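Local coordinates for protein MaoC-like dehydratase (Phytophthora Capsici, PDB 3KH8) that probably catalyses the reversible hydration of trans-2-enoyl-CoA thioesters, acting as a hot-dog-fold hydratase, at residues Y50-Y54 with L91-Q96; Y62-G67 with Q219-Y223; T144-I150 with E162-E168; V257-L262 with I291-M295. All coordinates share one frame; numbering follows the deposited sequence.

Contact 1: residues Y50-Y54 with L91-Q96; sequences YTATY and LPFKGQ
Thr53, on the border strand 48-54 of a hot-dog sheet, meets the end of the short helix 91-94 and shows how one strand residue can gather the hydrogen bonds that hold a helix terminus. Three hydrogen bonds converge on it. Its backbone N points almost straight at Gly95 O (3.0 Å, 166°), approaching from above the carbonyl plane and not along a lone pair. Its carbonyl O takes a bond from Lys94 NZ at 2.7 Å; that lysine runs extended until chi4 (-80°), where a bend turns the ammonium group onto the strand. The same NZ also bonds Ser97 O. Finally, Gln96 NE2 reaches Thr53 OG1 at 2.9 Å, with the hydroxyl lying in the plane of the amide, and OG1 is further tied to Thr142. Gly95 leaves helical geometry with positive phi, which brings its carbonyl round to the strand.

Apolar contacts fill in between these bonds. Ala52 CB sits 4.0 Å from Leu91 CB, and Leu91 CD2 comes within 4.3 Å of Tyr54 CB. On the more exposed side, the Gln96 amide crosses the methyl of Thr51, NE2 lying 3.5 Å from CG2. Tyr50 serves the other end of the strand: with CG held between its backbone N and carbonyl carbon (chi1 65°), the ring is directed to the first turn of the helix, where its OH rests 3.4 Å from Pro92 CA.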
loop_
_atom_site.group_PDB
_atom_site.type_symbol
_atom_site.label_atom_id
_atom_site.label_comp_id
_atom_site.label_asym_id
_atom_site.label_seq_id
_atom_site.Cartn_x
_atom_site.Cartn_y
_atom_site.Cartn_z
ATOM N N TYR A 50 -17.156 -0.287 -19.947
ATOM C CA TYR A 50 -15.927 0.438 -19.638
ATOM C C TYR A 50 -14.720 -0.493 -19.650
ATOM O O TYR A 50 -14.854 -1.703 -19.841
ATOM C CB TYR A 50 -16.043 1.189 -18.300
ATOM C CG TYR A 50 -16.200 0.301 -17.083
ATOM C CD1 TYR A 50 -15.093 -0.056 -16.311
ATOM C CD2 TYR A 50 -17.456 -0.173 -16.697
ATOM C CE1 TYR A 50 -15.229 -0.871 -15.187
ATOM C CE2 TYR A 50 -17.603 -0.991 -15.576
ATOM C CZ TYR A 50 -16.484 -1.334 -14.826
ATOM O OH TYR A 50 -16.617 -2.134 -13.719
ATOM N N THR A 51 -13.545 0.092 -19.451
ATOM C CA THR A 51 -12.295 -0.645 -19.458
ATOM C C THR A 51 -11.641 -0.554 -18.086
ATOM O O THR A 51 -11.669 0.496 -17.444
ATOM C CB THR A 51 -11.344 -0.105 -20.548
ATOM O OG1 THR A 51 -12.039 -0.083 -21.799
ATOM C CG2 THR A 51 -10.119 -0.985 -20.690
ATOM N N ALA A 52 -11.072 -1.668 -17.641
ATOM C CA ALA A 52 -10.332 -1.706 -16.385
ATOM C C ALA A 52 -8.943 -2.275 -16.627
ATOM O O ALA A 52 -8.772 -3.245 -17.372
ATOM C CB ALA A 52 -11.078 -2.524 -15.340
ATOM N N THR A 53 -7.953 -1.656 -15.994
ATOM C CA THR A 53 -6.560 -2.051 -16.149
ATOM C C THR A 53 -5.894 -2.095 -14.780
ATOM O O THR A 53 -6.105 -1.211 -13.951
ATOM C CB THR A 53 -5.818 -1.071 -17.097
ATOM O OG1 THR A 53 -6.412 -1.138 -18.400
ATOM C CG2 THR A 53 -4.333 -1.411 -17.213
ATOM N N TYR A 54 -5.117 -3.148 -14.551
ATOM C CA TYR A 54 -4.330 -3.303 -13.331
ATOM C C TYR A 54 -2.931 -3.752 -13.733
ATOM O O TYR A 54 -2.763 -4.436 -14.747
ATOM C CB TYR A 54 -4.966 -4.355 -12.404
ATOM C CG TYR A 54 -4.939 -5.756 -12.984
ATOM C CD1 TYR A 54 -3.922 -6.656 -12.650
ATOM C CD2 TYR A 54 -5.914 -6.172 -13.890
ATOM C CE1 TYR A 54 -3.885 -7.930 -13.197
ATOM C CE2 TYR A 54 -5.885 -7.444 -14.440
ATOM C CZ TYR A 54 -4.871 -8.315 -14.096
ATOM O OH TYR A 54 -4.847 -9.573 -14.652
ATOM N N LEU A 91 -11.943 -3.347 -9.300
ATOM C CA LEU A 91 -11.845 -2.842 -10.680
ATOM C C LEU A 91 -12.920 -1.821 -11.098
ATOM O O LEU A 91 -12.605 -0.879 -11.834
ATOM C CB LEU A 91 -11.728 -3.994 -11.687
ATOM C CG LEU A 91 -10.461 -4.855 -11.599
ATOM C CD1 LEU A 91 -10.600 -6.117 -12.437
ATOM C CD2 LEU A 91 -9.200 -4.070 -11.998
ATOM N N PRO A 92 -14.177 -1.987 -10.627
ATOM C CA PRO A 92 -15.178 -0.946 -10.894
ATOM C C PRO A 92 -14.865 0.405 -10.246
ATOM O O PRO A 92 -15.336 1.433 -10.728
ATOM C CB PRO A 92 -16.464 -1.532 -10.296
ATOM C CG PRO A 92 -16.248 -2.993 -10.308
ATOM C CD PRO A 92 -14.797 -3.168 -9.993
ATOM N N PHE A 93 -14.090 0.405 -9.162
ATOM C CA PHE A 93 -13.627 1.653 -8.553
ATOM C C PHE A 93 -12.450 2.227 -9.352
ATOM O O PHE A 93 -12.401 3.424 -9.653
ATOM C CB PHE A 93 -13.171 1.425 -7.109
ATOM C CG PHE A 93 -14.269 0.998 -6.171
ATOM C CD1 PHE A 93 -14.981 1.945 -5.439
ATOM C CD2 PHE A 93 -14.569 -0.351 -5.996
ATOM C CE1 PHE A 93 -15.991 1.554 -4.558
ATOM C CE2 PHE A 93 -15.583 -0.753 -5.116
ATOM C CZ PHE A 93 -16.293 0.202 -4.400
ATOM N N LYS A 94 -11.508 1.351 -9.681
ATOM C CA LYS A 94 -10.221 1.738 -10.255
ATOM C C LYS A 94 -10.309 2.172 -11.721
ATOM O O LYS A 94 -9.634 3.124 -12.137
ATOM C CB LYS A 94 -9.233 0.577 -10.118
ATOM C CG LYS A 94 -7.783 0.956 -10.349
ATOM C CD LYS A 94 -6.930 -0.276 -10.547
ATOM C CE LYS A 94 -5.481 0.106 -10.745
ATOM N NZ LYS A 94 -5.212 0.561 -12.137
ATOM N N GLY A 95 -11.139 1.473 -12.493
ATOM C CA GLY A 95 -11.153 1.628 -13.946
ATOM C C GLY A 95 -9.742 1.460 -14.487
ATOM O O GLY A 95 -9.074 0.464 -14.203
ATOM N N GLN A 96 -9.279 2.448 -15.246
ATOM C CA GLN A 96 -7.927 2.426 -15.812
ATOM C C GLN A 96 -6.981 3.413 -15.119
ATOM O O GLN A 96 -5.867 3.656 -15.594
ATOM C CB GLN A 96 -7.967 2.714 -17.316
ATOM C CG GLN A 96 -8.435 1.544 -18.173
ATOM C CD GLN A 96 -8.140 1.757 -19.648
ATOM O OE1 GLN A 96 -8.709 2.644 -20.286
ATOM N NE2 GLN A 96 -7.245 0.938 -20.197
#

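Contact 2: residues Y62-G67 with Q219-Y223; sequences YAVGIG and QAQVY
Tyr62 and Tyr223 run side by side with both rings pointing the same way, their CE1 atoms 3.7 Å apart and the rings meeting obliquely. At the edge of the Tyr223 ring, near its plane, lies Gly65 O, while Ile66 CG2 approaches obliquely, 3.5 Å from Tyr223 CE1. Water 1 sits in the plane of the Tyr62 ring, joining Tyr62 OH (2.8 Å) to Tyr223 OH (2.6 Å). Each ring also has an edge-to-face partner outside the pair: Tyr87 for Tyr62, His250 for Tyr223.

At the backbone the two helices come together at a glycine. Gly65 CA and Tyr223 CA are only 4.0 Å apart, a spacing that the absence of a side chain permits. Val222 CG1, anti to its backbone N (chi1 -174°), covers Gly65 CA at 3.9 Å and meets Val64 CG2 at 4.0 Å; Val64 also packs on Val222 of the second subunit, and Val222 on Val64 of that subunit. Helix 56-65 then closes in a Schellman motif with Gly67 at C-prime.

The contact thus welds the two halves of the chain largely by apolar packing, and the shared water gives both tyrosine hydroxyls a polar partner, probably helping to hold the two hydroxyl ends together.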
loop_
_atom_site.group_PDB
_atom_site.type_symbol
_atom_site.label_atom_id
_atom_site.label_comp_id
_atom_site.label_asym_id
_atom_site.label_seq_id
_atom_site.Cartn_x
_atom_site.Cartn_y
_atom_site.Cartn_z
ATOM N N TYR A 62 -3.052 -4.255 -3.230
ATOM C CA TYR A 62 -4.295 -4.861 -2.758
ATOM C C TYR A 62 -4.039 -5.918 -1.683
ATOM O O TYR A 62 -4.701 -5.921 -0.643
ATOM C CB TYR A 62 -5.088 -5.473 -3.922
ATOM C CG TYR A 62 -6.347 -6.186 -3.465
ATOM C CD1 TYR A 62 -7.452 -5.464 -3.005
ATOM C CD2 TYR A 62 -6.425 -7.582 -3.469
ATOM C CE1 TYR A 62 -8.613 -6.111 -2.571
ATOM C CE2 TYR A 62 -7.589 -8.244 -3.032
ATOM C CZ TYR A 62 -8.672 -7.496 -2.585
ATOM O OH TYR A 62 -9.822 -8.124 -2.152
ATOM N N ALA A 63 -3.086 -6.813 -1.940
ATOM C CA ALA A 63 -2.740 -7.872 -0.988
ATOM C C ALA A 63 -2.369 -7.297 0.379
ATOM O O ALA A 63 -2.888 -7.754 1.402
ATOM C CB ALA A 63 -1.613 -8.746 -1.534
ATOM N N VAL A 64 -1.500 -6.284 0.401
ATOM C CA VAL A 64 -1.136 -5.638 1.670
ATOM C C VAL A 64 -2.322 -4.857 2.261
ATOM O O VAL A 64 -2.478 -4.789 3.481
ATOM C CB VAL A 64 0.172 -4.759 1.593
ATOM C CG1 VAL A 64 1.336 -5.549 0.997
ATOM C CG2 VAL A 64 -0.046 -3.463 0.830
ATOM N N GLY A 65 -3.169 -4.313 1.387
ATOM C CA GLY A 65 -4.373 -3.594 1.799
ATOM C C GLY A 65 -5.340 -4.461 2.591
ATOM O O GLY A 65 -5.975 -3.984 3.527
ATOM N N ILE A 66 -5.455 -5.733 2.221
ATOM C CA ILE A 66 -6.328 -6.657 2.959
ATOM C C ILE A 66 -5.566 -7.420 4.053
ATOM O O ILE A 66 -6.115 -8.306 4.707
ATOM C CB ILE A 66 -7.116 -7.611 2.023
ATOM C CG1 ILE A 66 -6.169 -8.485 1.184
ATOM C CG2 ILE A 66 -8.079 -6.806 1.132
ATOM C CD1 ILE A 66 -6.874 -9.638 0.456
ATOM N N GLY A 67 -4.298 -7.059 4.246
ATOM C CA GLY A 67 -3.500 -7.600 5.341
ATOM C C GLY A 67 -2.828 -8.929 5.061
ATOM O O GLY A 67 -2.279 -9.545 5.974
ATOM N N GLN A 219 -5.554 0.453 8.743
ATOM C CA GLN A 219 -5.847 -0.486 7.658
ATOM C C GLN A 219 -6.598 0.159 6.492
ATOM O O GLN A 219 -6.305 -0.135 5.334
ATOM C CB GLN A 219 -6.622 -1.702 8.184
ATOM C CG GLN A 219 -6.681 -2.885 7.221
ATOM C CD GLN A 219 -5.422 -3.737 7.246
ATOM O OE1 GLN A 219 -4.871 -4.081 6.196
ATOM N NE2 GLN A 219 -4.962 -4.086 8.442
ATOM N N ALA A 220 -7.558 1.037 6.796
ATOM C CA ALA A 220 -8.325 1.719 5.748
ATOM C C ALA A 220 -7.469 2.687 4.933
ATOM O O ALA A 220 -7.735 2.905 3.750
ATOM C CB ALA A 220 -9.533 2.445 6.338
ATOM N N GLN A 221 -6.445 3.259 5.566
ATOM C CA GLN A 221 -5.521 4.179 4.882
ATOM C C GLN A 221 -4.735 3.458 3.792
ATOM O O GLN A 221 -4.356 4.065 2.783
ATOM C CB GLN A 221 -4.547 4.824 5.871
ATOM C CG GLN A 221 -5.194 5.652 6.986
ATOM C CD GLN A 221 -4.170 6.445 7.783
ATOM O OE1 GLN A 221 -2.969 6.201 7.681
ATOM N NE2 GLN A 221 -4.642 7.400 8.580
ATOM N N VAL A 222 -4.493 2.165 4.003
ATOM C CA VAL A 222 -3.776 1.344 3.026
ATOM C C VAL A 222 -4.758 0.727 2.030
ATOM O O VAL A 222 -4.528 0.770 0.819
ATOM C CB VAL A 222 -2.926 0.228 3.708
ATOM C CG1 VAL A 222 -2.076 -0.517 2.674
ATOM C CG2 VAL A 222 -2.028 0.823 4.781
ATOM N N TYR A 223 -5.856 0.168 2.538
ATOM C CA TYR A 223 -6.842 -0.489 1.669
ATOM C C TYR A 223 -7.444 0.446 0.613
ATOM O O TYR A 223 -7.677 0.030 -0.523
ATOM C CB TYR A 223 -7.954 -1.188 2.472
ATOM C CG TYR A 223 -8.937 -1.878 1.555
ATOM C CD1 TYR A 223 -8.640 -3.118 0.993
ATOM C CD2 TYR A 223 -10.137 -1.265 1.202
ATOM C CE1 TYR A 223 -9.523 -3.739 0.121
ATOM C CE2 TYR A 223 -11.027 -1.879 0.321
ATOM C CZ TYR A 223 -10.713 -3.115 -0.207
ATOM O OH TYR A 223 -11.575 -3.729 -1.071
HETATM O O HOH W 1 -11.693 -6.366 -1.152
#

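Contact 3: residues T144-I150 with E162-E168; sequences TGKTKVI and ETQTQFE
Phe167 brings CD1 and CE1 obliquely against Gly145, both 3.6 Å from Gly145 CA, while Thr165 CG2 of its own strand lies over one ring face, offset toward the rim. The pair illustrates a common device of antiparallel sheets: a glycine in a non-hydrogen-bonded pair makes room for the aromatic ring opposite. Thr147 on the same face turns OG1 away from its backbone N (chi1 166°), which sets it 3.4 Å from Thr163 CG2 and leaves a weak bond to Gln164 O. Tyr50, Leu91 and Pro92 cover Phe167 on this side.

The opposite face is more polar. Lys146 crosses Glu168 so that its CE, not its amine, lies nearest the carboxylate, 3.3 Å from OE2; NZ is 4.0 Å from OE2, beyond a salt bridge. Water 2 donates to Lys146 O (2.7 Å) and weakly to Gln166 OE1.

Near the end of its segment, Ile150 meets Gln164 at about a right angle, CD1 being 3.6 Å from OE1. Paired backbone bonds link Thr144 with Glu168, Lys146 with Gln166 and Lys148 with Gln164; Lys146 N to Gln166 O, at 2.8 Å, is representative, and Ile150 N binds Glu162 O at 2.9 Å. Segments 144-150 and 162-168 run antiparallel, 152° between their directions, within a long beta hairpin, 141-154 with 158-169, in the hot-dog sheet of the N-terminal half.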
loop_
_atom_site.group_PDB
_atom_site.type_symbol
_atom_site.label_atom_id
_atom_site.label_comp_id
_atom_site.label_asym_id
_atom_site.label_seq_id
_atom_site.Cartn_x
_atom_site.Cartn_y
_atom_site.Cartn_z
ATOM N N THR A 144 -12.556 -5.715 -20.219
ATOM C CA THR A 144 -13.787 -5.005 -20.520
ATOM C C THR A 144 -14.795 -5.268 -19.404
ATOM O O THR A 144 -15.082 -6.420 -19.074
ATOM C CB THR A 144 -14.379 -5.447 -21.882
ATOM O OG1 THR A 144 -13.475 -5.090 -22.932
ATOM C CG2 THR A 144 -15.721 -4.772 -22.140
ATOM N N GLY A 145 -15.312 -4.193 -18.818
ATOM C CA GLY A 145 -16.366 -4.289 -17.816
ATOM C C GLY A 145 -17.720 -3.928 -18.396
ATOM O O GLY A 145 -17.856 -2.915 -19.087
ATOM N N LYS A 146 -18.716 -4.766 -18.118
ATOM C CA LYS A 146 -20.095 -4.507 -18.527
ATOM C C LYS A 146 -20.990 -4.496 -17.297
ATOM O O LYS A 146 -21.131 -5.513 -16.612
ATOM C CB LYS A 146 -20.582 -5.558 -19.529
ATOM C CG LYS A 146 -19.846 -5.554 -20.857
ATOM C CD LYS A 146 -20.529 -6.467 -21.862
ATOM C CE LYS A 146 -19.699 -6.638 -23.136
ATOM N NZ LYS A 146 -19.414 -5.349 -23.833
ATOM N N THR A 147 -21.585 -3.342 -17.014
ATOM C CA THR A 147 -22.398 -3.186 -15.812
ATOM C C THR A 147 -23.867 -2.892 -16.112
ATOM O O THR A 147 -24.189 -2.131 -17.028
ATOM C CB THR A 147 -21.792 -2.155 -14.818
ATOM O OG1 THR A 147 -22.767 -1.793 -13.830
ATOM C CG2 THR A 147 -21.322 -0.911 -15.531
ATOM N N LYS A 148 -24.743 -3.518 -15.328
ATOM C CA LYS A 148 -26.184 -3.415 -15.515
ATOM C C LYS A 148 -26.925 -3.651 -14.202
ATOM O O LYS A 148 -26.575 -4.556 -13.438
ATOM C CB LYS A 148 -26.649 -4.439 -16.551
ATOM C CG LYS A 148 -27.969 -4.092 -17.212
ATOM C CD LYS A 148 -28.640 -5.326 -17.790
ATOM C CE LYS A 148 -29.665 -4.952 -18.863
ATOM N NZ LYS A 148 -30.600 -3.874 -18.429
ATOM N N VAL A 149 -27.947 -2.836 -13.949
ATOM C CA VAL A 149 -28.850 -3.058 -12.817
ATOM C C VAL A 149 -29.768 -4.232 -13.163
ATOM O O VAL A 149 -30.486 -4.187 -14.165
ATOM C CB VAL A 149 -29.676 -1.794 -12.479
ATOM C CG1 VAL A 149 -30.678 -2.083 -11.359
ATOM C CG2 VAL A 149 -28.759 -0.643 -12.084
ATOM N N ILE A 150 -29.729 -5.281 -12.340
ATOM C CA ILE A 150 -30.458 -6.528 -12.626
ATOM C C ILE A 150 -31.634 -6.803 -11.679
ATOM O O ILE A 150 -32.461 -7.677 -11.952
ATOM C CB ILE A 150 -29.515 -7.765 -12.676
ATOM C CG1 ILE A 150 -28.786 -7.957 -11.337
ATOM C CG2 ILE A 150 -28.538 -7.644 -13.849
ATOM C CD1 ILE A 150 -28.095 -9.302 -11.187
ATOM N N GLU A 162 -29.676 -4.412 -7.086
ATOM C CA GLU A 162 -28.546 -5.264 -7.445
ATOM C C GLU A 162 -27.919 -4.804 -8.755
ATOM O O GLU A 162 -28.605 -4.703 -9.773
ATOM C CB GLU A 162 -28.966 -6.729 -7.547
ATOM C CG GLU A 162 -29.373 -7.369 -6.224
ATOM C CD GLU A 162 -29.529 -8.877 -6.331
ATOM O OE1 GLU A 162 -30.169 -9.350 -7.294
ATOM O OE2 GLU A 162 -29.011 -9.592 -5.448
ATOM N N THR A 163 -26.619 -4.521 -8.709
ATOM C CA THR A 163 -25.852 -4.105 -9.885
ATOM C C THR A 163 -24.822 -5.174 -10.241
ATOM O O THR A 163 -23.935 -5.499 -9.441
ATOM C CB THR A 163 -25.152 -2.739 -9.666
ATOM O OG1 THR A 163 -26.137 -1.734 -9.394
ATOM C CG2 THR A 163 -24.341 -2.325 -10.895
ATOM N N GLN A 164 -24.959 -5.718 -11.447
ATOM C CA GLN A 164 -24.080 -6.757 -11.944
ATOM C C GLN A 164 -22.948 -6.161 -12.774
ATOM O O GLN A 164 -23.158 -5.230 -13.548
ATOM C CB GLN A 164 -24.878 -7.754 -12.784
ATOM C CG GLN A 164 -24.061 -8.882 -13.396
ATOM C CD GLN A 164 -24.920 -9.841 -14.199
ATOM O OE1 GLN A 164 -25.832 -10.465 -13.666
ATOM N NE2 GLN A 164 -24.630 -9.960 -15.492
ATOM N N THR A 165 -21.752 -6.711 -12.595
ATOM C CA THR A 165 -20.600 -6.352 -13.414
ATOM C C THR A 165 -19.971 -7.621 -13.965
ATOM O O THR A 165 -19.623 -8.530 -13.212
ATOM C CB THR A 165 -19.555 -5.543 -12.613
ATOM O OG1 THR A 165 -20.160 -4.346 -12.119
ATOM C CG2 THR A 165 -18.362 -5.170 -13.494
ATOM N N GLN A 166 -19.845 -7.679 -15.285
ATOM C CA GLN A 166 -19.159 -8.780 -15.940
ATOM C C GLN A 166 -17.833 -8.296 -16.520
ATOM O O GLN A 166 -17.800 -7.331 -17.285
ATOM C CB GLN A 166 -20.041 -9.383 -17.038
ATOM C CG GLN A 166 -21.214 -10.203 -16.517
ATOM C CD GLN A 166 -22.124 -10.693 -17.627
ATOM O OE1 GLN A 166 -22.917 -9.928 -18.181
ATOM N NE2 GLN A 166 -22.017 -11.974 -17.957
ATOM N N PHE A 167 -16.744 -8.955 -16.129
ATOM C CA PHE A 167 -15.429 -8.675 -16.696
ATOM C C PHE A 167 -15.005 -9.768 -17.658
ATOM O O PHE A 167 -15.193 -10.960 -17.393
ATOM C CB PHE A 167 -14.366 -8.493 -15.609
ATOM C CG PHE A 167 -14.472 -7.194 -14.871
ATOM C CD1 PHE A 167 -14.209 -5.985 -15.519
ATOM C CD2 PHE A 167 -14.836 -7.173 -13.528
ATOM C CE1 PHE A 167 -14.310 -4.781 -14.841
ATOM C CE2 PHE A 167 -14.935 -5.971 -12.840
ATOM C CZ PHE A 167 -14.673 -4.772 -13.498
ATOM N N GLU A 168 -14.428 -9.342 -18.777
ATOM C CA GLU A 168 -13.980 -10.240 -19.832
ATOM C C GLU A 168 -12.761 -9.663 -20.550
ATOM O O GLU A 168 -12.532 -8.453 -20.530
ATOM C CB GLU A 168 -15.116 -10.478 -20.838
ATOM C CG GLU A 168 -15.744 -9.190 -21.381
ATOM C CD GLU A 168 -16.883 -9.432 -22.356
ATOM O OE1 GLU A 168 -17.587 -10.458 -22.236
ATOM O OE2 GLU A 168 -17.080 -8.580 -23.241
HETATM O O HOH W 2 -23.449 -6.911 -16.713
#

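Contact 4: residues V257-L262 with I291-M295; sequences VASRAL and IQTRM
Thr293 wedges between Ala258 and Ala261, and its torsion decides which branch meets which residue. OG1 stands beside the backbone N (chi1 -56°) and comes 3.5 Å from Ala258 CA, whereas CB packs on Ala261 CB at 3.8 Å. The two alanines, about one helical turn apart, let the helix settle closely on the sheet, here with segment axes 8.4 Å apart and inclined at 47°.

Larger side chains close off the two ends. Val257 and Ile291 each direct a methyl branch away from their backbone N, CG1 in the valine and CG2 in the isoleucine, and these branches meet at 3.8 Å. At the other end Met295 has CG beside its backbone N, is extended at chi2, and bends at chi3 (-77°), which brings CE to 4.3 Å from Ala261 CB. Leu262 sends CD2 across the middle of the methionine chain, touching CG and SD at 3.8 Å each. The interface between the two segments is buried and rests on van der Waals packing.

Helix 251-266 is the long helix that the C-terminal hot-dog sheet enfolds. Strand 290-297 bonds to strands 209-214 and 302-309; Val257 also touches Phe213, Leu262 reaches Val303, Phe305 and Ile277, and Arg260 makes a salt bridge with Glu68 and a cation-pi contact with Phe213.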
loop_
_atom_site.group_PDB
_atom_site.type_symbol
_atom_site.label_atom_id
_atom_site.label_comp_id
_atom_site.label_asym_id
_atom_site.label_seq_id
_atom_site.Cartn_x
_atom_site.Cartn_y
_atom_site.Cartn_z
ATOM N N VAL A 257 -10.520 -10.029 4.159
ATOM C CA VAL A 257 -9.991 -10.728 5.334
ATOM C C VAL A 257 -10.629 -12.117 5.473
ATOM O O VAL A 257 -9.922 -13.108 5.689
ATOM C CB VAL A 257 -10.148 -9.880 6.628
ATOM C CG1 VAL A 257 -9.795 -10.686 7.873
ATOM C CG2 VAL A 257 -9.263 -8.637 6.551
ATOM N N ALA A 258 -11.953 -12.188 5.328
ATOM C CA ALA A 258 -12.645 -13.489 5.338
ATOM C C ALA A 258 -12.169 -14.385 4.186
ATOM O O ALA A 258 -11.916 -15.580 4.382
ATOM C CB ALA A 258 -14.152 -13.296 5.289
ATOM N N SER A 259 -12.024 -13.796 2.997
ATOM C CA SER A 259 -11.549 -14.522 1.817
ATOM C C SER A 259 -10.153 -15.120 2.012
ATOM O O SER A 259 -9.881 -16.220 1.532
ATOM C CB SER A 259 -11.571 -13.629 0.575
ATOM O OG SER A 259 -12.890 -13.208 0.280
ATOM N N ARG A 260 -9.282 -14.387 2.709
ATOM C CA ARG A 260 -7.942 -14.864 3.043
ATOM C C ARG A 260 -8.005 -16.128 3.896
ATOM O O ARG A 260 -7.265 -17.082 3.652
ATOM C CB ARG A 260 -7.151 -13.790 3.790
ATOM C CG ARG A 260 -6.655 -12.626 2.931
ATOM C CD ARG A 260 -6.040 -11.537 3.807
ATOM N NE ARG A 260 -5.121 -12.108 4.788
ATOM C CZ ARG A 260 -4.918 -11.627 6.009
ATOM N NH1 ARG A 260 -5.559 -10.541 6.427
ATOM N NH2 ARG A 260 -4.070 -12.244 6.816
ATOM N N ALA A 261 -8.886 -16.123 4.897
ATOM C CA ALA A 261 -9.066 -17.283 5.769
ATOM C C ALA A 261 -9.583 -18.482 4.975
ATOM O O ALA A 261 -9.100 -19.602 5.151
ATOM C CB ALA A 261 -10.010 -16.948 6.916
ATOM N N LEU A 262 -10.549 -18.231 4.092
ATOM C CA LEU A 262 -11.136 -19.282 3.257
ATOM C C LEU A 262 -10.127 -19.886 2.281
ATOM O O LEU A 262 -10.065 -21.109 2.126
ATOM C CB LEU A 262 -12.375 -18.760 2.516
ATOM C CG LEU A 262 -13.570 -18.400 3.405
ATOM C CD1 LEU A 262 -14.477 -17.393 2.699
ATOM C CD2 LEU A 262 -14.347 -19.653 3.823
ATOM N N ILE A 291 -10.737 -9.369 13.330
ATOM C CA ILE A 291 -11.762 -10.045 12.536
ATOM C C ILE A 291 -11.587 -11.556 12.611
ATOM O O ILE A 291 -10.575 -12.095 12.148
ATOM C CB ILE A 291 -11.762 -9.584 11.056
ATOM C CG1 ILE A 291 -12.117 -8.093 10.955
ATOM C CG2 ILE A 291 -12.739 -10.441 10.223
ATOM C CD1 ILE A 291 -11.987 -7.496 9.537
ATOM N N GLN A 292 -12.579 -12.224 13.199
ATOM C CA GLN A 292 -12.613 -13.684 13.280
ATOM C C GLN A 292 -13.464 -14.236 12.150
ATOM O O GLN A 292 -14.606 -13.806 11.964
ATOM C CB GLN A 292 -13.228 -14.145 14.606
ATOM C CG GLN A 292 -12.474 -13.743 15.861
ATOM C CD GLN A 292 -13.293 -13.981 17.125
ATOM O OE1 GLN A 292 -14.449 -13.566 17.220
ATOM N NE2 GLN A 292 -12.692 -14.644 18.100
ATOM N N THR A 293 -12.925 -15.199 11.411
ATOM C CA THR A 293 -13.703 -15.880 10.384
ATOM C C THR A 293 -14.119 -17.272 10.879
ATOM O O THR A 293 -13.264 -18.125 11.155
ATOM C CB THR A 293 -12.944 -15.950 9.029
ATOM O OG1 THR A 293 -12.585 -14.625 8.612
ATOM C CG2 THR A 293 -13.811 -16.580 7.948
ATOM N N ARG A 294 -15.429 -17.476 11.013
ATOM C CA ARG A 294 -15.998 -18.768 11.421
ATOM C C ARG A 294 -16.381 -19.552 10.177
ATOM O O ARG A 294 -17.124 -19.048 9.340
ATOM C CB ARG A 294 -17.262 -18.570 12.260
ATOM C CG ARG A 294 -17.121 -17.685 13.475
ATOM C CD ARG A 294 -18.500 -17.368 14.038
ATOM N NE ARG A 294 -18.414 -16.759 15.360
ATOM C CZ ARG A 294 -19.420 -16.140 15.973
ATOM N NH1 ARG A 294 -20.602 -16.025 15.377
ATOM N NH2 ARG A 294 -19.236 -15.622 17.176
ATOM N N MET A 295 -15.898 -20.787 10.064
ATOM C CA MET A 295 -16.111 -21.569 8.848
ATOM C C MET A 295 -16.776 -22.927 9.093
ATOM O O MET A 295 -16.367 -23.686 9.979
ATOM C CB MET A 295 -14.794 -21.729 8.075
ATOM C CG MET A 295 -14.203 -20.393 7.586
ATOM S SD MET A 295 -12.473 -20.481 7.076
ATOM C CE MET A 295 -11.619 -20.506 8.649
#

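Overall arrangement
The four contacts sample both halves of a double hot-dog chain. Contacts 1 and 3 have centres 12 Å apart: Tyr50 O lies 2.7 Å from Gly145 N, a probable hydrogen bond, and Leu91 CB packs 3.5 Å from Phe167 CZ. Contact 4, in the C-terminal half, reaches the same continuous sheet, its centre about 26 Å from those of contacts 1 and 3. Contact 2 bridges the halves and meets contact 4 where Ile66 O probably bonds Arg260 NH1 at 2.9 Å. The chain from Tyr223 onward resembles the hydratase 2 motif; Phe93 of contact 1 touches Asp228 there, so contacts 1 and 2, centres 18 Å apart, probably flank the active-site region.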